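Local coordinates for replication protein B (Plasmid RSF1010, PDB 3H20) that acts as the primase of this broad-host-range plasmid, making the primers from which its DNA is copied in leading-strand mode, at residues Arg5-Gln13 with Tyr143-Asn151; Lys88-Glu99 with Leu167-Ala178. All blocks are in the same frame, centred on the assembly; numbering follows the deposited sequence.

Contact 1 (Arg5-Gln13 with Tyr143-Asn151). With DPO (diphosphate), chain E.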
loop_
_atom_site.group_PDB
_atom_site.type_symbol
_atom_site.label_atom_id
_atom_site.label_comp_id
_atom_site.label_asym_id
_atom_site.label_seq_id
_atom_site.Cartn_x
_atom_site.Cartn_y
_atom_site.Cartn_z
ATOM N N ARG A 5 2.204 25.921 29.381
ATOM C CA ARG A 5 1.136 25.631 28.387
ATOM C C ARG A 5 1.349 24.312 27.663
ATOM O O ARG A 5 0.375 23.700 27.236
ATOM C CB ARG A 5 0.960 26.778 27.381
ATOM N N THR A 6 2.603 23.878 27.536
ATOM C CA THR A 6 2.924 22.600 26.892
ATOM C C THR A 6 2.215 21.429 27.583
ATOM O O THR A 6 1.546 20.617 26.926
ATOM C CB THR A 6 4.457 22.345 26.837
ATOM O OG1 THR A 6 5.061 23.278 25.930
ATOM C CG2 THR A 6 4.760 20.916 26.354
ATOM N N LEU A 7 2.372 21.346 28.906
ATOM C CA LEU A 7 1.758 20.287 29.712
ATOM C C LEU A 7 0.239 20.270 29.538
ATOM O O LEU A 7 -0.371 19.216 29.312
ATOM C CB LEU A 7 2.124 20.496 31.193
ATOM C CG LEU A 7 2.545 19.367 32.138
ATOM C CD1 LEU A 7 3.301 18.216 31.479
ATOM C CD2 LEU A 7 3.384 19.946 33.275
ATOM N N GLN A 8 -0.370 21.447 29.648
ATOM C CA GLN A 8 -1.809 21.588 29.485
ATOM C C GLN A 8 -2.279 21.174 28.075
ATOM O O GLN A 8 -3.322 20.514 27.919
ATOM C CB GLN A 8 -2.244 23.022 29.825
ATOM C CG GLN A 8 -2.088 23.394 31.329
ATOM C CD GLN A 8 -0.635 23.561 31.799
ATOM O OE1 GLN A 8 0.270 23.855 31.009
ATOM N NE2 GLN A 8 -0.412 23.377 33.098
ATOM N N ALA A 9 -1.517 21.546 27.049
ATOM C CA ALA A 9 -1.879 21.174 25.675
ATOM C C ALA A 9 -1.796 19.663 25.456
ATOM O O ALA A 9 -2.693 19.064 24.849
ATOM C CB ALA A 9 -0.996 21.907 24.657
ATOM N N ILE A 10 -0.707 19.056 25.921
ATOM C CA ILE A 10 -0.536 17.600 25.811
ATOM C C ILE A 10 -1.706 16.894 26.515
ATOM O O ILE A 10 -2.347 16.012 25.939
ATOM C CB ILE A 10 0.829 17.135 26.395
ATOM C CG1 ILE A 10 1.985 17.646 25.531
ATOM C CG2 ILE A 10 0.909 15.578 26.492
ATOM C CD1 ILE A 10 3.383 17.576 26.237
ATOM N N GLY A 11 -1.977 17.302 27.753
ATOM C CA GLY A 11 -3.089 16.753 28.540
ATOM C C GLY A 11 -4.441 16.816 27.836
ATOM O O GLY A 11 -5.163 15.820 27.810
ATOM N N ARG A 12 -4.789 17.983 27.283
ATOM C CA ARG A 12 -6.029 18.129 26.500
ATOM C C ARG A 12 -6.049 17.297 25.223
ATOM O O ARG A 12 -7.090 16.731 24.889
ATOM C CB ARG A 12 -6.313 19.590 26.134
ATOM C CG ARG A 12 -6.713 20.462 27.300
ATOM C CD ARG A 12 -6.888 21.923 26.871
ATOM N NE ARG A 12 -7.209 22.741 28.040
ATOM C CZ ARG A 12 -7.429 24.054 28.028
ATOM N NH1 ARG A 12 -7.362 24.753 26.897
ATOM N NH2 ARG A 12 -7.725 24.676 29.161
ATOM N N GLN A 13 -4.914 17.225 24.516
ATOM C CA GLN A 13 -4.826 16.432 23.276
ATOM C C GLN A 13 -5.008 14.929 23.538
ATOM O O GLN A 13 -5.790 14.268 22.844
ATOM C CB GLN A 13 -3.527 16.716 22.487
ATOM C CG GLN A 13 -3.400 15.899 21.165
ATOM C CD GLN A 13 -2.313 16.388 20.196
ATOM O OE1 GLN A 13 -1.758 17.490 20.337
ATOM N NE2 GLN A 13 -2.035 15.571 19.167
ATOM N N TYR A 143 1.511 9.238 11.555
ATOM C CA TYR A 143 1.805 10.119 12.683
ATOM C C TYR A 143 1.196 11.504 12.447
ATOM O O TYR A 143 1.307 12.058 11.349
ATOM C CB TYR A 143 3.323 10.255 12.864
ATOM C CG TYR A 143 3.963 9.294 13.845
ATOM C CD1 TYR A 143 3.561 9.256 15.176
ATOM C CD2 TYR A 143 5.000 8.452 13.449
ATOM C CE1 TYR A 143 4.158 8.394 16.092
ATOM C CE2 TYR A 143 5.612 7.582 14.362
ATOM C CZ TYR A 143 5.175 7.561 15.683
ATOM O OH TYR A 143 5.784 6.714 16.595
ATOM N N GLY A 144 0.558 12.051 13.476
ATOM C CA GLY A 144 0.290 13.476 13.536
ATOM C C GLY A 144 1.235 14.206 14.469
ATOM O O GLY A 144 2.081 13.590 15.118
ATOM N N ARG A 145 1.091 15.526 14.536
ATOM C CA ARG A 145 1.906 16.341 15.430
ATOM C C ARG A 145 1.310 16.385 16.832
ATOM O O ARG A 145 0.090 16.427 16.999
ATOM C CB ARG A 145 2.054 17.759 14.875
ATOM C CG ARG A 145 2.831 17.838 13.572
ATOM C CD ARG A 145 4.290 17.463 13.776
ATOM N NE ARG A 145 5.146 17.992 12.717
ATOM C CZ ARG A 145 6.190 18.787 12.928
ATOM N NH1 ARG A 145 6.912 19.221 11.903
ATOM N NH2 ARG A 145 6.514 19.147 14.162
ATOM N N LEU A 146 2.178 16.377 17.840
ATOM C CA LEU A 146 1.758 16.616 19.215
ATOM C C LEU A 146 1.868 18.093 19.577
ATOM O O LEU A 146 2.918 18.710 19.392
ATOM C CB LEU A 146 2.590 15.774 20.184
ATOM C CG LEU A 146 2.236 15.897 21.667
ATOM C CD1 LEU A 146 0.891 15.248 21.955
ATOM C CD2 LEU A 146 3.326 15.287 22.533
ATOM N N ALA A 147 0.780 18.655 20.092
ATOM C CA ALA A 147 0.739 20.071 20.439
ATOM C C ALA A 147 1.680 20.381 21.598
ATOM O O ALA A 147 1.958 19.520 22.433
ATOM C CB ALA A 147 -0.681 20.493 20.778
ATOM N N GLY A 148 2.168 21.617 21.643
ATOM C CA GLY A 148 2.990 22.084 22.774
ATOM C C GLY A 148 4.477 22.179 22.463
ATOM O O GLY A 148 5.293 22.450 23.361
ATOM N N PHE A 149 4.824 21.948 21.196
ATOM C CA PHE A 149 6.215 21.875 20.741
ATOM C C PHE A 149 6.427 22.735 19.498
ATOM O O PHE A 149 5.478 23.043 18.775
ATOM C CB PHE A 149 6.606 20.407 20.459
ATOM C CG PHE A 149 6.522 19.523 21.667
ATOM C CD1 PHE A 149 7.546 19.523 22.623
ATOM C CD2 PHE A 149 5.396 18.733 21.888
ATOM C CE1 PHE A 149 7.457 18.726 23.765
ATOM C CE2 PHE A 149 5.297 17.937 23.026
ATOM C CZ PHE A 149 6.332 17.930 23.965
ATOM N N THR A 150 7.667 23.144 19.258
ATOM C CA THR A 150 7.988 23.889 18.044
ATOM C C THR A 150 8.110 22.953 16.839
ATOM O O THR A 150 8.600 21.828 16.967
ATOM C CB THR A 150 9.303 24.663 18.179
ATOM O OG1 THR A 150 10.329 23.759 18.607
ATOM C CG2 THR A 150 9.172 25.778 19.199
ATOM N N ASN A 151 7.649 23.433 15.683
ATOM C CA ASN A 151 7.824 22.762 14.396
ATOM C C ASN A 151 9.226 23.088 13.878
ATOM O O ASN A 151 9.509 24.228 13.498
ATOM C CB ASN A 151 6.738 23.234 13.413
ATOM C CG ASN A 151 6.715 22.439 12.105
ATOM O OD1 ASN A 151 7.757 22.110 11.537
ATOM N ND2 ASN A 151 5.512 22.167 11.603
HETATM P P1 DPO E . 5.508 16.809 8.971
HETATM O O1 DPO E . 5.233 16.739 7.385
HETATM O O2 DPO E . 6.743 15.997 9.274
HETATM O O3 DPO E . 4.213 16.482 9.684
HETATM O O4 DPO E . 5.864 18.372 9.194
HETATM P P2 DPO E . 4.908 19.570 8.677
HETATM O O5 DPO E . 4.980 19.496 7.170
HETATM O O6 DPO E . 3.555 19.245 9.278
HETATM O O7 DPO E . 5.551 20.813 9.236
#
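Gln13 reaches from the helix with a fully extended side chain, CG anti to the backbone N (chi1 -180°), and grips the backbone of 145-147 through both ends of its amide. Its OE1 takes the N-H of Ala147 at 2.8 Å, while its NE2 gives a straight bond to Arg145 O at 3.2 Å, the acceptor lying in the amide plane. The two bonds fix the rotation of the amide. Two turns earlier, Thr6 OG1 donates to Gly148 O at 2.7 Å, in the carbonyl plane and on a lone pair.

Between these polar ends the helix packs on the loop. Ala9 CB meets Ala147 CB at 4.1 Å. Ile10 crosses Leu146 at about a right angle, CG1 to CD2 4.0 Å, and presses CD1 on Phe149 CZ at 3.7 Å. The methyl CG2 of Thr6 lies over one face of that ring, offset toward its rim. At Gly148 the backbone (phi 104°) would press a beta-carbon against Ala147 O, and Thr6 CG2 would crowd it from the helix side. The buried Ala147 O, beside Ile10, has no polar partner in the model.

Beyond the loop lies the ligand. Arg145 NH1 bonds diphosphate O4 at 3.0 Å, its NH2 forming a salt bridge with Asp60, and Asn151 ND2 bonds O7 at 2.7 Å. Tyr62 and Lys153 complete the diphosphate pocket, a site consistent with an enzyme that releases diphosphate from nucleotides; helix 6-17 packs against the loop running between Arg145 and Asn151, next to edge strand 144-145 of an antiparallel sheet.

Contact 2 (Lys88-Glu99 with Leu167-Ala178). With SO4 (sulfate ion), chain B.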
loop_
_atom_site.group_PDB
_atom_site.type_symbol
_atom_site.label_atom_id
_atom_site.label_comp_id
_atom_site.label_asym_id
_atom_site.label_seq_id
_atom_site.Cartn_x
_atom_site.Cartn_y
_atom_site.Cartn_z
ATOM N N LYS A 88 -17.096 20.157 9.159
ATOM C CA LYS A 88 -18.118 20.321 10.203
ATOM C C LYS A 88 -19.553 20.355 9.649
ATOM O O LYS A 88 -20.454 19.728 10.225
ATOM C CB LYS A 88 -17.842 21.573 11.038
ATOM C CG LYS A 88 -16.613 21.462 11.946
ATOM C CD LYS A 88 -16.350 22.797 12.662
ATOM C CE LYS A 88 -15.083 22.737 13.499
ATOM N NZ LYS A 88 -14.899 24.010 14.264
ATOM N N ALA A 89 -19.760 21.077 8.542
ATOM C CA ALA A 89 -21.094 21.252 7.958
ATOM C C ALA A 89 -21.600 19.995 7.241
ATOM O O ALA A 89 -22.769 19.919 6.841
ATOM C CB ALA A 89 -21.105 22.452 7.000
ATOM N N GLU A 90 -20.705 19.024 7.084
ATOM C CA GLU A 90 -20.986 17.753 6.418
ATOM C C GLU A 90 -20.955 16.553 7.381
ATOM O O GLU A 90 -21.005 15.395 6.951
ATOM C CB GLU A 90 -19.997 17.543 5.258
ATOM C CG GLU A 90 -20.201 18.571 4.119
ATOM C CD GLU A 90 -19.070 18.615 3.089
ATOM O OE1 GLU A 90 -18.208 17.710 3.063
ATOM O OE2 GLU A 90 -19.053 19.574 2.287
ATOM N N GLY A 91 -20.903 16.824 8.683
ATOM C CA GLY A 91 -20.915 15.744 9.673
ATOM C C GLY A 91 -19.587 15.013 9.841
ATOM O O GLY A 91 -19.543 13.926 10.431
ATOM N N ARG A 92 -18.505 15.612 9.346
ATOM C CA ARG A 92 -17.139 15.109 9.597
ATOM C C ARG A 92 -16.459 15.986 10.665
ATOM O O ARG A 92 -15.313 16.430 10.487
ATOM C CB ARG A 92 -16.300 15.099 8.310
ATOM C CG ARG A 92 -16.590 13.933 7.333
ATOM C CD ARG A 92 -17.935 14.080 6.612
ATOM N NE ARG A 92 -17.966 13.208 5.431
ATOM C CZ ARG A 92 -19.071 12.716 4.874
ATOM N NH1 ARG A 92 -20.278 13.013 5.373
ATOM N NH2 ARG A 92 -18.964 11.930 3.807
ATOM N N GLU A 93 -17.171 16.234 11.761
ATOM C CA GLU A 93 -16.670 17.115 12.830
ATOM C C GLU A 93 -15.395 16.502 13.423
ATOM O O GLU A 93 -15.388 15.317 13.775
ATOM C CB GLU A 93 -17.704 17.301 13.961
ATOM C CG GLU A 93 -19.071 17.866 13.547
ATOM C CD GLU A 93 -20.101 16.782 13.210
ATOM O OE1 GLU A 93 -19.716 15.640 12.860
ATOM O OE2 GLU A 93 -21.308 17.084 13.301
ATOM N N PRO A 94 -14.339 17.302 13.529
ATOM C CA PRO A 94 -13.084 16.845 14.135
ATOM C C PRO A 94 -13.254 16.524 15.616
ATOM O O PRO A 94 -13.963 17.239 16.325
ATOM C CB PRO A 94 -12.159 18.051 13.962
ATOM C CG PRO A 94 -12.679 18.747 12.755
ATOM C CD PRO A 94 -14.170 18.562 12.784
ATOM N N ALA A 95 -12.608 15.457 16.072
ATOM C CA ALA A 95 -12.474 15.196 17.500
ATOM C C ALA A 95 -11.406 16.085 18.126
ATOM O O ALA A 95 -11.467 16.404 19.314
ATOM C CB ALA A 95 -12.155 13.728 17.743
ATOM N N LEU A 96 -10.426 16.481 17.320
ATOM C CA LEU A 96 -9.511 17.553 17.695
ATOM C C LEU A 96 -8.861 18.178 16.466
ATOM O O LEU A 96 -8.753 17.541 15.418
ATOM C CB LEU A 96 -8.437 17.031 18.651
ATOM C CG LEU A 96 -7.611 15.841 18.157
ATOM C CD1 LEU A 96 -6.169 15.954 18.629
ATOM C CD2 LEU A 96 -8.230 14.530 18.617
ATOM N N VAL A 97 -8.429 19.428 16.601
ATOM C CA VAL A 97 -7.733 20.125 15.513
ATOM C C VAL A 97 -6.398 20.655 16.034
ATOM O O VAL A 97 -6.341 21.269 17.103
ATOM C CB VAL A 97 -8.584 21.310 14.956
ATOM C CG1 VAL A 97 -7.825 22.091 13.853
ATOM C CG2 VAL A 97 -9.925 20.810 14.403
ATOM N N VAL A 98 -5.339 20.422 15.258
ATOM C CA VAL A 98 -3.995 20.882 15.576
ATOM C C VAL A 98 -3.481 21.784 14.443
ATOM O O VAL A 98 -3.538 21.415 13.261
ATOM C CB VAL A 98 -3.047 19.667 15.823
ATOM C CG1 VAL A 98 -1.573 20.090 15.834
ATOM C CG2 VAL A 98 -3.411 18.937 17.152
ATOM N N GLU A 99 -3.007 22.973 14.803
ATOM C CA GLU A 99 -2.362 23.874 13.843
ATOM C C GLU A 99 -0.864 23.563 13.838
ATOM O O GLU A 99 -0.173 23.776 14.834
ATOM C CB GLU A 99 -2.617 25.338 14.211
ATOM C CG GLU A 99 -2.165 26.369 13.136
ATOM C CD GLU A 99 -2.785 27.759 13.342
ATOM O OE1 GLU A 99 -3.277 28.038 14.458
ATOM O OE2 GLU A 99 -2.767 28.585 12.392
ATOM N N LEU A 167 -0.032 24.106 17.785
ATOM C CA LEU A 167 -1.082 24.513 18.736
ATOM C C LEU A 167 -2.304 23.612 18.685
ATOM O O LEU A 167 -2.737 23.233 17.600
ATOM C CB LEU A 167 -1.520 25.954 18.460
ATOM C CG LEU A 167 -0.385 26.992 18.451
ATOM C CD1 LEU A 167 -0.857 28.321 17.870
ATOM C CD2 LEU A 167 0.218 27.187 19.829
ATOM N N LEU A 168 -2.865 23.293 19.855
ATOM C CA LEU A 168 -4.158 22.602 19.919
ATOM C C LEU A 168 -5.288 23.624 19.813
ATOM O O LEU A 168 -5.496 24.413 20.727
ATOM C CB LEU A 168 -4.301 21.812 21.230
ATOM C CG LEU A 168 -5.526 20.896 21.359
ATOM C CD1 LEU A 168 -5.440 19.709 20.396
ATOM C CD2 LEU A 168 -5.653 20.414 22.814
ATOM N N ARG A 169 -6.025 23.591 18.709
ATOM C CA ARG A 169 -7.040 24.620 18.411
ATOM C C ARG A 169 -8.446 24.263 18.900
ATOM O O ARG A 169 -9.225 25.141 19.286
ATOM C CB ARG A 169 -7.059 24.943 16.906
ATOM C CG ARG A 169 -5.810 25.675 16.422
ATOM C CD ARG A 169 -5.479 26.837 17.354
ATOM N NE ARG A 169 -4.747 27.907 16.694
ATOM C CZ ARG A 169 -4.242 28.973 17.314
ATOM N NH1 ARG A 169 -4.380 29.112 18.633
ATOM N NH2 ARG A 169 -3.601 29.910 16.612
ATOM N N GLU A 170 -8.776 22.979 18.849
ATOM C CA GLU A 170 -10.022 22.479 19.451
ATOM C C GLU A 170 -9.868 21.010 19.842
ATOM O O GLU A 170 -8.981 20.319 19.334
ATOM C CB GLU A 170 -11.259 22.752 18.579
ATOM C CG GLU A 170 -11.346 22.025 17.287
ATOM C CD GLU A 170 -12.671 22.300 16.578
ATOM O OE1 GLU A 170 -12.750 23.315 15.843
ATOM O OE2 GLU A 170 -13.629 21.511 16.774
ATOM N N SER A 171 -10.702 20.551 20.769
ATOM C CA SER A 171 -10.494 19.236 21.382
ATOM C C SER A 171 -11.771 18.693 22.025
ATOM O O SER A 171 -11.758 18.245 23.176
ATOM C CB SER A 171 -9.342 19.316 22.403
ATOM O OG SER A 171 -9.643 20.227 23.442
ATOM N N LYS A 172 -12.865 18.737 21.270
ATOM C CA LYS A 172 -14.184 18.310 21.753
ATOM C C LYS A 172 -14.256 16.818 22.071
ATOM O O LYS A 172 -14.937 16.429 23.019
ATOM C CB LYS A 172 -15.270 18.669 20.748
ATOM C CG LYS A 172 -15.609 20.153 20.676
ATOM C CD LYS A 172 -16.496 20.434 19.467
ATOM C CE LYS A 172 -16.857 21.908 19.379
ATOM N NZ LYS A 172 -17.779 22.161 18.225
ATOM N N GLY A 173 -13.584 15.996 21.261
ATOM C CA GLY A 173 -13.443 14.557 21.551
ATOM C C GLY A 173 -14.642 13.686 21.187
ATOM O O GLY A 173 -14.656 12.483 21.480
ATOM N N LYS A 174 -15.641 14.280 20.544
ATOM C CA LYS A 174 -16.889 13.574 20.249
ATOM C C LYS A 174 -16.856 12.872 18.901
ATOM O O LYS A 174 -16.220 13.350 17.959
ATOM C CB LYS A 174 -18.066 14.548 20.237
ATOM C CG LYS A 174 -18.495 15.060 21.602
ATOM C CD LYS A 174 -19.862 15.739 21.498
ATOM C CE LYS A 174 -20.990 14.712 21.329
ATOM N NZ LYS A 174 -22.085 15.192 20.424
ATOM N N THR A 175 -17.592 11.766 18.798
ATOM C CA THR A 175 -17.737 11.054 17.521
ATOM C C THR A 175 -18.387 11.962 16.473
ATOM O O THR A 175 -19.327 12.678 16.781
ATOM C CB THR A 175 -18.573 9.771 17.718
ATOM O OG1 THR A 175 -17.934 8.939 18.698
ATOM C CG2 THR A 175 -18.724 9.008 16.418
ATOM N N ALA A 176 -17.875 11.937 15.238
ATOM C CA ALA A 176 -18.471 12.714 14.139
ATOM C C ALA A 176 -19.911 12.253 13.878
ATOM O O ALA A 176 -20.214 11.069 14.037
ATOM C CB ALA A 176 -17.633 12.578 12.877
ATOM N N THR A 177 -20.798 13.184 13.510
ATOM C CA THR A 177 -22.184 12.822 13.128
ATOM C C THR A 177 -22.226 11.716 12.051
ATOM O O THR A 177 -23.034 10.786 12.140
ATOM C CB THR A 177 -22.975 14.060 12.633
ATOM O OG1 THR A 177 -23.001 15.055 13.664
ATOM C CG2 THR A 177 -24.419 13.689 12.265
ATOM N N ALA A 178 -21.334 11.827 11.064
ATOM C CA ALA A 178 -21.243 10.881 9.947
ATOM C C ALA A 178 -20.393 9.653 10.242
ATOM O O ALA A 178 -20.157 8.841 9.347
ATOM C CB ALA A 178 -20.715 11.588 8.692
HETATM S S SO4 B . -19.252 10.432 21.570
HETATM O O1 SO4 B . -19.669 11.475 20.639
HETATM O O2 SO4 B . -20.102 9.261 21.389
HETATM O O3 SO4 B . -17.855 10.073 21.335
HETATM O O4 SO4 B . -19.383 10.924 22.939
HETATM O O HOH W 1 -16.824 24.302 16.084
HETATM O O HOH W 2 -14.846 13.226 15.509
HETATM O O HOH W 3 -12.817 19.151 18.208
HETATM O O HOH W 4 -15.331 19.725 15.674
HETATM O O HOH W 5 -15.986 16.215 18.101
#
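Val97 and Glu170 begin the antiparallel pairing of strands 96-99 and 167-170, whose axes run at 142°. Val97 N bonds Glu170 O at 2.9 Å, and Val97 O receives Arg169 N at 2.8 Å plus a weak bond from Glu170 N. Arg169 and Glu170 thus share one partner, a classic beta bulge, after which Glu99 and Leu167 exchange both backbone bonds. Farther out, Gly173 N binds Ala95 O, and Ala178 N binds the carbonyl of Gly91, the C-prime residue of a Schellman motif.

Two salt bridges flank the strands. Lys88 NZ meets the syn lone pair of Glu170 OE1 at 2.8 Å. Glu170 holds CG between its backbone N and carbonyl carbon (chi1 67°), which sets CG against Val97 CG2 at 3.4 Å. Arg169 NE reaches Glu99 OE1 at 2.7 Å, with NH2 adding a weak bond; the two planes are turned 50° apart, and Leu167 CD1 lies over a guanidinium face.

Separately, the Glu93 carboxylate takes Thr177 N on OE1 (2.8 Å) and Thr177 OG1 on OE2 (2.7 Å), both on the syn side but tilted out of its plane. With an alanine here, the N-H and hydroxyl of Thr177 would probably lose these acceptors, leaving the hydroxyl free to turn. Two waters bridge Pro94 O to Glu170 OE2.

Leu168 CD1 makes apolar contact with Val98 CG2 and Leu96 CD1. In the sheet, strand 96-99 lies between 167-170 and 104-110; helix 6-17 packs on Leu96 and Leu168, helix 81-89 touches Val97 through Leu84, and Ala178 N-caps helix 179-206.

In the fold
Contacts 1 and 2 lie about 16 Å apart, centre to centre, and meet under helix 6-17, which packs on elements of both antiparallel sheets. Leu168 is the main joint: its CD2 lies 3.5 Å from Arg12 CB, and its N lies 3.7 Å from Ala147 CB. Gln13 CG also touches Leu96 CD1, at 3.8 Å. The segments of the two contacts alternate along the chain, and strand 144-145 is followed in sequence by strand 167-170. Only contact 1 contributes residues to the diphosphate pocket, Arg145 and Asn151; in contact 2 the Val98 side chain is about 8 Å from the ligand. Thr100, just after Glu99, accepts a bond from Asn151 ND2.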